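Long-range contacts in tryptophan--tRNA ligase (Aeropyrum pernix, PDB 3A04), which catalyses the ATP-dependent attachment of L-tryptophan to its cognate tRNA, releasing AMP and diphosphate: residues A[25-30]-A[53-58]; A[33-38]-A[61-66]; A[39-44]-A[94-99]; A[101-106]-A[143-148]; A[209-214]-A[242-247]. All coordinates share one frame; numbering follows the deposited sequence.

Interaction 1 (A[25-30]-A[53-58]); sequences GIRPFS and FGHRDF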
# COMPACT_ATOMS: atom_id res chain seq x y z
N GLY A 25 2.28 12.52 26.91
CA GLY A 25 3.11 13.69 26.60
C GLY A 25 2.29 14.86 26.05
O GLY A 25 2.83 15.80 25.43
N ILE A 26 0.98 14.78 26.25
CA ILE A 26 0.11 15.92 25.89
C ILE A 26 0.09 16.97 27.01
O ILE A 26 -0.23 16.65 28.17
CB ILE A 26 -1.30 15.43 25.59
CG1 ILE A 26 -1.23 14.36 24.47
CG2 ILE A 26 -2.20 16.62 25.29
CD1 ILE A 26 -2.59 13.64 24.21
N ARG A 27 0.39 18.20 26.64
CA ARG A 27 0.52 19.32 27.56
C ARG A 27 -0.63 20.32 27.49
O ARG A 27 -1.29 20.42 26.44
CB ARG A 27 1.79 20.08 27.19
CG ARG A 27 3.00 19.15 27.15
CD ARG A 27 3.84 19.19 28.45
NE ARG A 27 3.14 18.66 29.60
CZ ARG A 27 3.25 19.11 30.86
NH1 ARG A 27 3.99 20.16 31.20
NH2 ARG A 27 2.56 18.51 31.81
N PRO A 28 -0.84 21.13 28.56
CA PRO A 28 -1.80 22.27 28.43
C PRO A 28 -1.36 23.18 27.33
O PRO A 28 -0.15 23.53 27.23
CB PRO A 28 -1.65 23.03 29.76
CG PRO A 28 -1.29 21.86 30.78
CD PRO A 28 -0.26 21.04 29.93
N PHE A 29 -2.34 23.60 26.51
CA PHE A 29 -2.04 24.55 25.43
C PHE A 29 -1.44 25.84 25.91
O PHE A 29 -0.68 26.53 25.18
CB PHE A 29 -3.32 24.86 24.56
CG PHE A 29 -2.98 25.59 23.28
CD1 PHE A 29 -2.62 24.88 22.15
CD2 PHE A 29 -2.97 26.96 23.23
CE1 PHE A 29 -2.22 25.54 20.97
CE2 PHE A 29 -2.68 27.60 22.07
CZ PHE A 29 -2.24 26.88 20.94
N SER A 30 -1.81 26.27 27.11
CA SER A 30 -1.28 27.57 27.60
C SER A 30 0.29 27.65 27.64
O SER A 30 0.88 28.74 27.50
CB SER A 30 -1.89 27.87 28.97
OG SER A 30 -1.74 26.73 29.80
N PHE A 53 -7.35 22.70 23.89
CA PHE A 53 -6.92 22.63 25.30
C PHE A 53 -5.49 22.02 25.51
O PHE A 53 -4.89 22.13 26.61
CB PHE A 53 -7.89 21.79 26.09
CG PHE A 53 -7.93 20.35 25.68
CD1 PHE A 53 -7.04 19.41 26.24
CD2 PHE A 53 -8.88 19.92 24.75
CE1 PHE A 53 -7.12 18.06 25.86
CE2 PHE A 53 -8.97 18.62 24.39
CZ PHE A 53 -8.09 17.66 24.94
N GLY A 54 -4.96 21.37 24.44
CA GLY A 54 -3.74 20.57 24.59
C GLY A 54 -2.83 20.72 23.39
O GLY A 54 -3.27 21.18 22.29
N HIS A 55 -1.55 20.32 23.58
CA HIS A 55 -0.64 20.23 22.41
C HIS A 55 0.42 19.17 22.73
O HIS A 55 0.64 18.83 23.92
CB HIS A 55 0.07 21.56 22.09
CG HIS A 55 1.30 21.76 22.92
ND1 HIS A 55 2.57 21.49 22.45
CD2 HIS A 55 1.46 22.19 24.21
CE1 HIS A 55 3.46 21.74 23.41
NE2 HIS A 55 2.81 22.15 24.49
N ARG A 56 1.04 18.64 21.69
CA ARG A 56 2.29 17.87 21.89
C ARG A 56 3.26 18.35 20.84
O ARG A 56 2.96 18.29 19.63
CB ARG A 56 2.02 16.37 21.81
CG ARG A 56 3.36 15.53 22.05
CD ARG A 56 3.00 14.07 22.16
NE ARG A 56 2.29 13.56 20.96
CZ ARG A 56 1.28 12.70 21.01
NH1 ARG A 56 0.89 12.18 22.17
NH2 ARG A 56 0.67 12.32 19.87
N ASP A 57 4.40 18.92 21.27
CA ASP A 57 5.48 19.37 20.38
C ASP A 57 5.15 20.58 19.51
O ASP A 57 5.93 20.93 18.61
CB ASP A 57 5.96 18.17 19.48
CG ASP A 57 6.78 17.09 20.29
OD1 ASP A 57 7.15 17.38 21.47
OD2 ASP A 57 7.07 16.00 19.72
N PHE A 58 3.99 21.24 19.71
CA PHE A 58 3.69 22.48 18.91
C PHE A 58 4.70 23.62 19.19
O PHE A 58 4.96 24.54 18.37
CB PHE A 58 2.21 22.92 19.20
CG PHE A 58 1.66 23.98 18.26
CD1 PHE A 58 1.87 23.88 16.89
CD2 PHE A 58 0.95 25.10 18.77
CE1 PHE A 58 1.34 24.89 15.98
CE2 PHE A 58 0.45 26.10 17.93
CZ PHE A 58 0.63 26.01 16.53
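Arg27 and His55 face each other as a hydrogen-bonded antiparallel pair, and their backbones trade two bonds: Arg27 N gives its proton to His55 O at 2.8 Å, almost straight, and His55 N returns one to Arg27 O at 2.9 Å. A third bond joins Phe29 N to Phe53 O at 2.9 Å. Pro28, which has no N-H to give, sits at the non-hydrogen-bonded position opposite Gly54; there the bare Gly54 CA comes to 3.1 Å from Arg27 O, and a side chain on it would press against Ile26 CG2.

Among side chains, the His55 ring reaches the Arg27 stem, with NE2 3.6 Å from Arg27 CB, and presents its edge to Pro28 O. A chi1 of 84° places the ring between its backbone N and carbonyl carbon, and the ring's turn about chi2 brings ND1 to the N-H of Phe58, which it accepts in the ring plane. The charged end of Arg27 leads off to a salt bridge with Glu31, while that of Arg56, after its CG passes 3.4 Å from Gly25 O, pairs with Asp219.

Apolar packing is carried by Phe29, whose CE1 lies 3.9 Å from Phe58 CD2 and whose ring edge faces Gly54 O. Gly25, with its positive phi, closes the preceding helix in a Schellman motif, and Phe53 and Gly54, both opposite Tyr245, form a classic beta bulge where this antiparallel edge joins the sheet.

Interaction 2 (A[33-38]-A[61-66]); sequences LPLLRK and ILEAKA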
# COMPACT_ATOMS: atom_id res chain seq x y z
N LEU A 33 1.87 29.74 24.89
CA LEU A 33 1.52 31.15 24.68
C LEU A 33 2.72 32.03 24.38
O LEU A 33 2.70 32.82 23.39
CB LEU A 33 0.58 31.69 25.79
CG LEU A 33 -0.79 30.97 25.76
CD1 LEU A 33 -1.68 31.17 27.00
CD2 LEU A 33 -1.62 31.26 24.44
N PRO A 34 3.81 31.88 25.16
CA PRO A 34 4.94 32.77 24.95
C PRO A 34 5.57 32.44 23.58
O PRO A 34 5.96 33.35 22.86
CB PRO A 34 5.90 32.39 26.09
CG PRO A 34 4.99 31.87 27.22
CD PRO A 34 3.93 31.10 26.42
N LEU A 35 5.62 31.17 23.19
CA LEU A 35 6.15 30.87 21.84
C LEU A 35 5.26 31.44 20.75
O LEU A 35 5.72 31.95 19.71
CB LEU A 35 6.40 29.35 21.66
CG LEU A 35 7.79 28.97 22.20
CD1 LEU A 35 7.92 27.48 22.48
CD2 LEU A 35 8.98 29.53 21.33
N LEU A 36 3.96 31.33 21.00
CA LEU A 36 2.97 31.88 20.04
C LEU A 36 3.23 33.38 19.80
O LEU A 36 3.39 33.81 18.69
CB LEU A 36 1.59 31.60 20.62
CG LEU A 36 0.37 31.24 19.79
CD1 LEU A 36 0.59 30.25 18.68
CD2 LEU A 36 -0.71 30.70 20.74
N ARG A 37 3.33 34.15 20.86
CA ARG A 37 3.87 35.55 20.75
C ARG A 37 5.17 35.75 19.94
O ARG A 37 5.25 36.57 19.02
CB ARG A 37 4.12 36.10 22.13
CG ARG A 37 2.88 36.31 23.01
CD ARG A 37 3.21 37.21 24.24
NE ARG A 37 4.02 38.39 23.88
CZ ARG A 37 3.53 39.56 23.47
NH1 ARG A 37 2.21 39.74 23.34
NH2 ARG A 37 4.36 40.57 23.19
N LYS A 38 6.21 34.99 20.29
CA LYS A 38 7.50 35.18 19.64
C LYS A 38 7.34 34.89 18.16
O LYS A 38 7.96 35.55 17.33
CB LYS A 38 8.61 34.33 20.29
CG LYS A 38 8.90 34.69 21.80
CD LYS A 38 9.70 33.58 22.51
CE LYS A 38 9.57 33.59 24.04
NZ LYS A 38 9.49 32.17 24.59
N ILE A 61 7.27 23.44 16.65
CA ILE A 61 6.81 24.03 15.37
C ILE A 61 7.01 25.53 15.37
O ILE A 61 7.47 26.10 14.39
CB ILE A 61 5.28 23.78 15.15
CG1 ILE A 61 4.96 22.30 15.32
CG2 ILE A 61 4.85 24.34 13.77
CD1 ILE A 61 5.71 21.43 14.18
N LEU A 62 6.60 26.16 16.47
CA LEU A 62 6.55 27.60 16.58
C LEU A 62 8.04 28.09 16.62
O LEU A 62 8.38 29.14 16.02
CB LEU A 62 5.79 27.97 17.90
CG LEU A 62 4.24 27.80 17.75
CD1 LEU A 62 3.50 28.02 19.12
CD2 LEU A 62 3.63 28.68 16.64
N GLU A 63 8.91 27.27 17.24
CA GLU A 63 10.38 27.62 17.25
C GLU A 63 10.89 27.65 15.83
O GLU A 63 11.57 28.64 15.38
CB GLU A 63 11.19 26.64 18.15
CG GLU A 63 11.10 26.99 19.69
CD GLU A 63 11.47 25.85 20.68
OE1 GLU A 63 11.81 24.71 20.27
OE2 GLU A 63 11.39 26.09 21.92
N ALA A 64 10.58 26.59 15.07
CA ALA A 64 10.98 26.65 13.62
C ALA A 64 10.43 27.87 12.88
O ALA A 64 11.15 28.60 12.10
CB ALA A 64 10.55 25.36 12.91
N LYS A 65 9.11 28.11 13.09
CA LYS A 65 8.52 29.25 12.43
C LYS A 65 9.20 30.59 12.77
O LYS A 65 9.34 31.47 11.87
CB LYS A 65 7.05 29.35 12.80
CG LYS A 65 6.27 30.27 11.90
CD LYS A 65 4.80 30.27 12.40
CE LYS A 65 3.92 30.78 11.27
NZ LYS A 65 4.22 32.21 10.85
N ALA A 66 9.45 30.81 14.05
CA ALA A 66 10.11 32.06 14.48
C ALA A 66 11.53 32.26 13.86
O ALA A 66 11.95 33.37 13.65
CB ALA A 66 10.13 32.20 16.02
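Leu62 meets both Leu35 and Leu36, using a different part of its side chain for each. Its CB stands 4.1 Å from Leu35 CB, where the two helices come close, whereas its branched end turns to Leu36, with CD1 3.7 Å from Leu36 CD1. Leu62 achieves this with CG anti to its carbonyl carbon (chi1 -77°) and chi2 near 180°, which carries CD1 across to the neighbouring helix.

Leu36 starts out pointing away, but a chi1 of -144°, well off any staggered position, swings CD1 back to Leu62. Leucine suits both places, since a forked end gives each side chain a methyl to set against the other. Leu35 lies nearer the surface and sets its two methyls across the Glu63 chain: CD2 packs 3.7 Å from Glu63 CG, and CD1 comes near OE2. The glutamate is extended beyond CG; its CG packs on the leucine and its carboxylate lies beside Leu35 CD1 on the exposed side of the pair. One turn on, Ala66 CB lies 4.2 Å from Lys38 O, its small size letting the backbones approach.

With axes 9.0 Å apart and N-to-C directions only 20° from parallel, this is side-by-side packing of two short helices through leucines, each helix following a strand of the antiparallel edge of the sheet.

Interaction 3 (A[39-44]-A[94-99]); sequences AGMEPS and LIYLQK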
# COMPACT_ATOMS: atom_id res chain seq x y z
N ALA A 39 6.46 33.92 17.83
CA ALA A 39 6.16 33.68 16.40
C ALA A 39 5.25 34.76 15.73
O ALA A 39 4.92 34.66 14.53
CB ALA A 39 5.64 32.22 16.16
N GLY A 40 4.89 35.82 16.48
CA GLY A 40 4.10 36.90 15.90
C GLY A 40 2.62 36.52 15.69
O GLY A 40 2.02 37.00 14.78
N MET A 41 2.05 35.71 16.58
CA MET A 41 0.73 35.12 16.40
C MET A 41 -0.05 35.45 17.66
O MET A 41 0.50 35.35 18.74
CB MET A 41 0.85 33.58 16.21
CG MET A 41 1.50 33.16 14.88
SD MET A 41 1.69 31.36 14.75
CE MET A 41 -0.04 30.75 14.93
N GLU A 42 -1.32 35.84 17.52
CA GLU A 42 -2.21 35.94 18.68
C GLU A 42 -3.17 34.75 18.70
O GLU A 42 -3.57 34.28 17.62
CB GLU A 42 -3.03 37.24 18.59
CG GLU A 42 -2.20 38.50 18.83
CD GLU A 42 -1.73 38.68 20.30
OE1 GLU A 42 -2.45 38.30 21.27
OE2 GLU A 42 -0.59 39.19 20.49
N PRO A 43 -3.52 34.26 19.91
CA PRO A 43 -4.33 33.08 19.95
C PRO A 43 -5.68 33.36 19.25
O PRO A 43 -6.23 34.49 19.34
CB PRO A 43 -4.56 32.84 21.45
CG PRO A 43 -3.52 33.73 22.18
CD PRO A 43 -3.17 34.80 21.25
N SER A 44 -6.20 32.33 18.60
CA SER A 44 -7.57 32.33 18.02
C SER A 44 -8.60 32.26 19.13
O SER A 44 -8.24 31.92 20.27
CB SER A 44 -7.68 31.06 17.17
OG SER A 44 -7.75 29.91 18.03
N LEU A 94 -7.55 25.21 10.56
CA LEU A 94 -6.70 25.43 9.37
C LEU A 94 -6.63 26.83 8.85
O LEU A 94 -5.54 27.30 8.47
CB LEU A 94 -7.07 24.51 8.18
CG LEU A 94 -7.37 23.05 8.50
CD1 LEU A 94 -7.87 22.31 7.20
CD2 LEU A 94 -6.08 22.39 9.06
N ILE A 95 -7.79 27.53 8.82
CA ILE A 95 -7.78 28.90 8.26
C ILE A 95 -7.00 29.80 9.16
O ILE A 95 -6.21 30.62 8.73
CB ILE A 95 -9.27 29.45 8.13
CG1 ILE A 95 -9.95 28.63 7.01
CG2 ILE A 95 -9.29 30.96 7.80
CD1 ILE A 95 -11.50 28.86 6.85
N TYR A 96 -7.19 29.68 10.45
CA TYR A 96 -6.36 30.50 11.35
C TYR A 96 -4.85 30.28 11.04
O TYR A 96 -4.06 31.21 10.87
CB TYR A 96 -6.71 30.09 12.82
CG TYR A 96 -5.68 30.62 13.82
CD1 TYR A 96 -5.75 31.95 14.29
CD2 TYR A 96 -4.65 29.76 14.32
CE1 TYR A 96 -4.79 32.44 15.23
CE2 TYR A 96 -3.67 30.27 15.21
CZ TYR A 96 -3.77 31.61 15.68
OH TYR A 96 -2.79 32.13 16.57
N LEU A 97 -4.43 29.01 11.04
CA LEU A 97 -3.02 28.75 10.80
C LEU A 97 -2.64 29.25 9.43
O LEU A 97 -1.59 29.81 9.30
CB LEU A 97 -2.71 27.22 10.98
CG LEU A 97 -3.04 26.75 12.44
CD1 LEU A 97 -3.06 25.22 12.51
CD2 LEU A 97 -1.92 27.22 13.44
N GLN A 98 -3.48 29.08 8.40
CA GLN A 98 -3.09 29.55 7.08
C GLN A 98 -2.87 31.08 7.08
O GLN A 98 -1.90 31.57 6.47
CB GLN A 98 -4.15 29.21 6.06
CG GLN A 98 -3.79 29.57 4.61
CD GLN A 98 -4.73 28.89 3.66
OE1 GLN A 98 -5.88 29.27 3.55
NE2 GLN A 98 -4.25 27.85 2.96
N LYS A 99 -3.80 31.84 7.67
CA LYS A 99 -3.58 33.30 7.73
C LYS A 99 -2.31 33.65 8.51
O LYS A 99 -1.84 34.75 8.39
CB LYS A 99 -4.75 34.00 8.45
CG LYS A 99 -6.06 33.88 7.68
CD LYS A 99 -7.21 34.41 8.54
CE LYS A 99 -8.48 34.64 7.67
NZ LYS A 99 -9.69 34.81 8.61
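Tyr96 reaches out from its helix and places its hydroxyl on the carbonyl of Glu42, OH to O 2.5 Å, a short bond in which the phenol is the donor. The approach is from above the carbonyl plane, 52° out of it, while the same oxygen lies at the edge of the tyrosine ring. Ser44 closes over one face of that ring: its CB is 3.8 Å from the ring centroid and 21° off the normal, a CH-pi contact displaced toward CD1. From another direction the methyl end of Met41 arrives, CE 3.7 Å from Tyr96 CE2 and 4.3 Å from Leu97 CD2.

Tyrosine fits here because a long flat side chain offers both a surface to pack and a donor at its end; a leucine in its place would probably leave Glu42 O without this bond and open a gap beneath Ser44 CB. With CG anti to the Tyr96 backbone N, chi1 166°, the ring stands out from the helix toward the loop.

The segment 39-44 links two helices. Gly40, with positive phi, ends helix 33-38 in a Schellman motif, and Ser44 is the N-cap of helix 45-48. Its OG bonds to Met47 N, while CB, which points toward the helix of Tyr96, meets the ring. Met41 reaches the tyrosine through a bend near the end of its chain, and its side chain also touches Leu36 and Asn100. Leu97 packs on Phe102 and on Val73 of strand 72-77.

Interaction 4 (A[101-106]-A[143-148]); sequences GFKVFV and PKDTEF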
# COMPACT_ATOMS: atom_id res chain seq x y z
N GLY A 101 0.54 32.10 8.23
CA GLY A 101 1.71 31.68 7.50
C GLY A 101 1.89 30.16 7.32
O GLY A 101 2.81 29.75 6.58
N PHE A 102 1.04 29.30 7.90
CA PHE A 102 1.26 27.82 7.73
C PHE A 102 0.89 27.37 6.35
O PHE A 102 -0.17 27.81 5.83
CB PHE A 102 0.42 27.00 8.76
CG PHE A 102 0.92 27.05 10.14
CD1 PHE A 102 1.11 28.25 10.78
CD2 PHE A 102 1.18 25.84 10.83
CE1 PHE A 102 1.57 28.27 12.11
CE2 PHE A 102 1.68 25.82 12.13
CZ PHE A 102 1.88 27.04 12.80
N LYS A 103 1.66 26.42 5.77
CA LYS A 103 1.22 25.75 4.56
C LYS A 103 0.14 24.74 4.98
O LYS A 103 0.36 23.93 5.87
CB LYS A 103 2.43 25.02 3.87
CG LYS A 103 2.07 24.32 2.56
CD LYS A 103 1.64 25.22 1.36
CE LYS A 103 1.27 24.37 0.21
NZ LYS A 103 0.98 25.20 -1.05
N VAL A 104 -1.01 24.74 4.34
CA VAL A 104 -2.05 23.79 4.69
C VAL A 104 -2.12 22.67 3.65
O VAL A 104 -2.14 22.92 2.43
CB VAL A 104 -3.49 24.50 4.71
CG1 VAL A 104 -4.58 23.53 5.12
CG2 VAL A 104 -3.45 25.73 5.69
N PHE A 105 -2.18 21.43 4.16
CA PHE A 105 -2.38 20.26 3.36
C PHE A 105 -3.68 19.65 3.81
O PHE A 105 -3.90 19.45 5.01
CB PHE A 105 -1.25 19.21 3.61
CG PHE A 105 0.10 19.63 3.04
CD1 PHE A 105 0.97 20.41 3.76
CD2 PHE A 105 0.46 19.25 1.72
CE1 PHE A 105 2.23 20.77 3.22
CE2 PHE A 105 1.72 19.60 1.15
CZ PHE A 105 2.60 20.36 1.95
N VAL A 106 -4.51 19.28 2.85
CA VAL A 106 -5.77 18.62 3.14
C VAL A 106 -5.82 17.31 2.38
O VAL A 106 -5.85 17.29 1.14
CB VAL A 106 -6.98 19.50 2.72
CG1 VAL A 106 -8.28 18.68 3.02
CG2 VAL A 106 -7.01 20.80 3.59
N PRO A 143 -7.97 28.93 -2.02
CA PRO A 143 -7.90 27.93 -3.13
C PRO A 143 -6.53 27.82 -3.79
O PRO A 143 -6.25 26.79 -4.37
CB PRO A 143 -8.91 28.45 -4.17
CG PRO A 143 -8.99 29.96 -3.91
CD PRO A 143 -8.79 30.10 -2.38
N LYS A 144 -5.72 28.87 -3.74
CA LYS A 144 -4.44 28.92 -4.42
C LYS A 144 -3.39 28.19 -3.59
O LYS A 144 -2.68 27.31 -4.13
CB LYS A 144 -3.96 30.37 -4.65
CG LYS A 144 -2.73 30.51 -5.59
CD LYS A 144 -2.02 31.89 -5.46
CE LYS A 144 -0.84 32.03 -6.46
NZ LYS A 144 0.31 31.04 -6.24
N ASP A 145 -3.30 28.50 -2.30
CA ASP A 145 -2.15 28.04 -1.53
C ASP A 145 -2.43 26.76 -0.72
O ASP A 145 -1.48 26.23 -0.13
CB ASP A 145 -1.66 29.10 -0.55
CG ASP A 145 -0.21 28.78 0.02
OD1 ASP A 145 0.69 28.44 -0.82
OD2 ASP A 145 0.02 28.85 1.29
N THR A 146 -3.68 26.29 -0.67
CA THR A 146 -4.02 25.10 0.08
C THR A 146 -3.65 23.93 -0.83
O THR A 146 -3.96 23.94 -2.02
CB THR A 146 -5.52 25.01 0.44
OG1 THR A 146 -5.88 26.15 1.27
CG2 THR A 146 -5.84 23.62 1.28
N GLU A 147 -3.02 22.89 -0.28
CA GLU A 147 -2.71 21.72 -1.16
C GLU A 147 -3.68 20.60 -0.87
O GLU A 147 -3.55 19.91 0.17
CB GLU A 147 -1.25 21.34 -0.95
CG GLU A 147 -0.75 20.17 -1.92
CD GLU A 147 0.77 20.20 -2.14
OE1 GLU A 147 1.39 21.33 -2.19
OE2 GLU A 147 1.35 19.09 -2.27
N PHE A 148 -4.69 20.41 -1.71
CA PHE A 148 -5.65 19.31 -1.52
C PHE A 148 -5.13 18.13 -2.34
O PHE A 148 -4.64 18.35 -3.45
CB PHE A 148 -7.01 19.66 -2.14
CG PHE A 148 -7.69 20.90 -1.47
CD1 PHE A 148 -8.48 20.73 -0.34
CD2 PHE A 148 -7.52 22.18 -1.99
CE1 PHE A 148 -9.14 21.84 0.29
CE2 PHE A 148 -8.21 23.32 -1.38
CZ PHE A 148 -8.99 23.11 -0.25
O HOH W 1 -1.45 27.21 3.08
O HOH W 2 0.58 23.66 -3.06
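Lys103 NZ bridges to the loop before the second strand, giving a proton to Asp145 O at 2.8 Å from above the carbonyl plane and forming a longer salt bridge with Asp145 OD1 at 3.3 Å, again out of the plane of the group. A water is its third partner: it accepts from Lys103 NZ and donates to Glu147 OE1, 2.6 Å on each side, joining charges that lie just beyond salt-bridge range. The lysine gets there by a bend at chi2 (66°), its outer chain otherwise extended. Both carboxylates have second partners, Asp145 OD2 in Arg70 and Glu147 OE2 in Arg154, which should favour their charged forms.

Next to this polar end the backbones run parallel: Glu147 N donates to Val104 O at 2.8 Å, nearly straight, and Val106 N to Glu147 O at 2.9 Å. Such pairing joins neighbouring parallel strands in the Rossmann-type catalytic domain of class I synthetases, with helix 121-139 on the connection between these two. Val104 N, at the start of its strand, is satisfied instead by a second water, at 2.8 Å, which is also in bonding range of Phe102 O and Asp145 OD2.

The side chains divide between two faces. On one, Phe105 lies alongside Glu147, its edge toward OE2; the glutamate's CB and CG run beside Phe105 CD2 while its end remains with the polar groups. On the other, Val106 CB rests 3.6 Å from Phe148 CD1. Thr146 CG2 sits over one face of the Phe148 ring, and Thr146 OG1 is engaged by Asp142 and Gln98.

Interaction 5 (A[209-214]-A[242-247]); sequences HVVVPV and ASTYHK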
# COMPACT_ATOMS: atom_id res chain seq x y z
N HIS A 209 8.43 20.34 9.78
CA HIS A 209 7.70 20.71 10.98
C HIS A 209 6.18 20.78 10.63
O HIS A 209 5.75 21.71 9.94
CB HIS A 209 8.23 22.05 11.42
CG HIS A 209 9.71 22.02 11.67
ND1 HIS A 209 10.24 21.34 12.74
CD2 HIS A 209 10.77 22.50 10.97
CE1 HIS A 209 11.56 21.40 12.71
NE2 HIS A 209 11.91 22.07 11.64
N VAL A 210 5.41 19.80 11.08
CA VAL A 210 4.00 19.68 10.69
C VAL A 210 3.18 19.53 11.96
O VAL A 210 3.57 18.79 12.85
CB VAL A 210 3.73 18.35 9.93
CG1 VAL A 210 2.25 18.37 9.31
CG2 VAL A 210 4.72 18.16 8.89
N VAL A 211 2.02 20.19 12.02
CA VAL A 211 1.18 20.01 13.19
C VAL A 211 -0.13 19.42 12.69
O VAL A 211 -0.55 19.67 11.55
CB VAL A 211 0.97 21.38 13.97
CG1 VAL A 211 0.29 22.54 13.03
CG2 VAL A 211 0.16 21.13 15.30
N VAL A 212 -0.76 18.55 13.49
CA VAL A 212 -2.01 17.92 13.09
C VAL A 212 -3.04 18.25 14.17
O VAL A 212 -2.83 17.90 15.38
CB VAL A 212 -1.84 16.41 13.05
CG1 VAL A 212 -3.12 15.66 12.52
CG2 VAL A 212 -0.59 16.00 12.12
N PRO A 213 -4.18 18.90 13.79
CA PRO A 213 -5.15 19.18 14.84
C PRO A 213 -6.11 18.03 15.03
O PRO A 213 -6.70 17.58 14.05
CB PRO A 213 -5.88 20.43 14.32
CG PRO A 213 -5.86 20.31 12.78
CD PRO A 213 -4.51 19.56 12.51
N VAL A 214 -6.30 17.55 16.25
CA VAL A 214 -7.09 16.33 16.43
C VAL A 214 -7.89 16.40 17.75
O VAL A 214 -7.67 17.31 18.56
CB VAL A 214 -6.24 15.03 16.56
CG1 VAL A 214 -5.48 14.66 15.28
CG2 VAL A 214 -5.26 15.12 17.69
N ALA A 242 3.90 17.12 15.43
CA ALA A 242 3.23 17.85 16.54
C ALA A 242 1.71 17.76 16.39
O ALA A 242 1.22 17.35 15.35
CB ALA A 242 3.71 19.31 16.56
N SER A 243 0.98 18.10 17.45
CA SER A 243 -0.44 18.04 17.46
C SER A 243 -1.04 19.12 18.36
O SER A 243 -0.39 19.61 19.32
CB SER A 243 -0.91 16.64 17.88
OG SER A 243 -0.19 16.15 19.02
N THR A 244 -2.28 19.51 18.07
CA THR A 244 -3.05 20.37 19.00
C THR A 244 -4.29 19.56 19.24
O THR A 244 -4.62 18.72 18.37
CB THR A 244 -3.42 21.76 18.48
OG1 THR A 244 -4.11 21.63 17.22
CG2 THR A 244 -2.15 22.65 18.22
N TYR A 245 -4.95 19.76 20.38
CA TYR A 245 -6.05 18.88 20.83
C TYR A 245 -7.26 19.70 21.13
O TYR A 245 -7.15 20.70 21.86
CB TYR A 245 -5.71 18.00 22.08
CG TYR A 245 -4.65 17.04 21.76
CD1 TYR A 245 -3.31 17.42 21.89
CD2 TYR A 245 -4.95 15.76 21.28
CE1 TYR A 245 -2.26 16.56 21.55
CE2 TYR A 245 -3.89 14.87 20.95
CZ TYR A 245 -2.57 15.28 21.12
OH TYR A 245 -1.51 14.46 20.75
N HIS A 246 -8.38 19.35 20.50
CA HIS A 246 -9.60 20.12 20.72
C HIS A 246 -10.65 19.24 21.42
O HIS A 246 -10.66 18.03 21.24
CB HIS A 246 -10.12 20.75 19.41
CG HIS A 246 -10.31 19.76 18.29
ND1 HIS A 246 -9.69 19.89 17.07
CD2 HIS A 246 -11.06 18.64 18.20
CE1 HIS A 246 -10.02 18.88 16.29
NE2 HIS A 246 -10.87 18.11 16.94
N LYS A 247 -11.54 19.84 22.22
CA LYS A 247 -12.68 19.09 22.76
C LYS A 247 -13.69 18.97 21.65
O LYS A 247 -13.92 19.93 20.96
CB LYS A 247 -13.35 19.86 23.90
CG LYS A 247 -12.31 20.35 24.95
CD LYS A 247 -12.84 21.57 25.73
CE LYS A 247 -13.40 21.11 27.06
NZ LYS A 247 -13.50 22.33 27.91
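Val214 O accepts the N-H of His246 at 2.9 Å and also takes a CA-H...O contact from Tyr245 CA at 3.2 Å. It lies over the centre of one face of the His246 imidazole as well, 3.4 Å above the plane. Val214 and His246 belong to strands 210-215 and 242-246, the arms of a beta-alpha-beta unit with helix 219-231 between them, and these run parallel within the Rossmann-type sheet. The N-to-C directions of the two segments differ by 25°, and further bonds alternate along them, among them Val214 N to Thr244 O at 2.9 Å and Val212 N to Ala242 O at 3.0 Å.

Beta-branched residues suit such extended, buried strands. Val211 turns CG2 toward Thr244 CG2, on the face it shares with Ala242, whose small methyl fits beside helix 58-66. Pro213, which lacks an N-H, stands where its nitrogen is not needed for pairing with this neighbour, and its CB rests near Thr244 OG1. On the other face Tyr245 points its hydroxyl to Asp219 and packs against Leu222 of the connecting helix.

With a chi1 of 54°, His246 folds its ring back over the neighbouring strand; an alanine here would probably strip this flat cover from the Val214 carbonyl and open a gap above it. Alongside Tyr245, Val214 CG2 touches ring atom CE2 at 3.5 Å.

In the fold
Interactions 1, 4 and 5 belong to one mixed sheet: strand 52-56 of interaction 1 pairs antiparallel with strand 242-246 of interaction 5, through Phe53 N to Tyr245 O and Gly54 O to Tyr245 N, both 2.9 Å, while interaction 4 lies at the other edge, its centre 16 Å from that of interaction 5. Interaction 2 continues both chain segments of interaction 1, and Leu36 CD2 packs 3.9 Å from Phe29 CE2. Leu36 O and Met41 N, 3.1 Å apart, lead on to interaction 3. Phe102, in segment 101-106, touches Phe58, Ile61 and Val211. The Phe53 side chain is about 10 Å, and that of His246 about 12 Å, from a bound cadmium ion in each case.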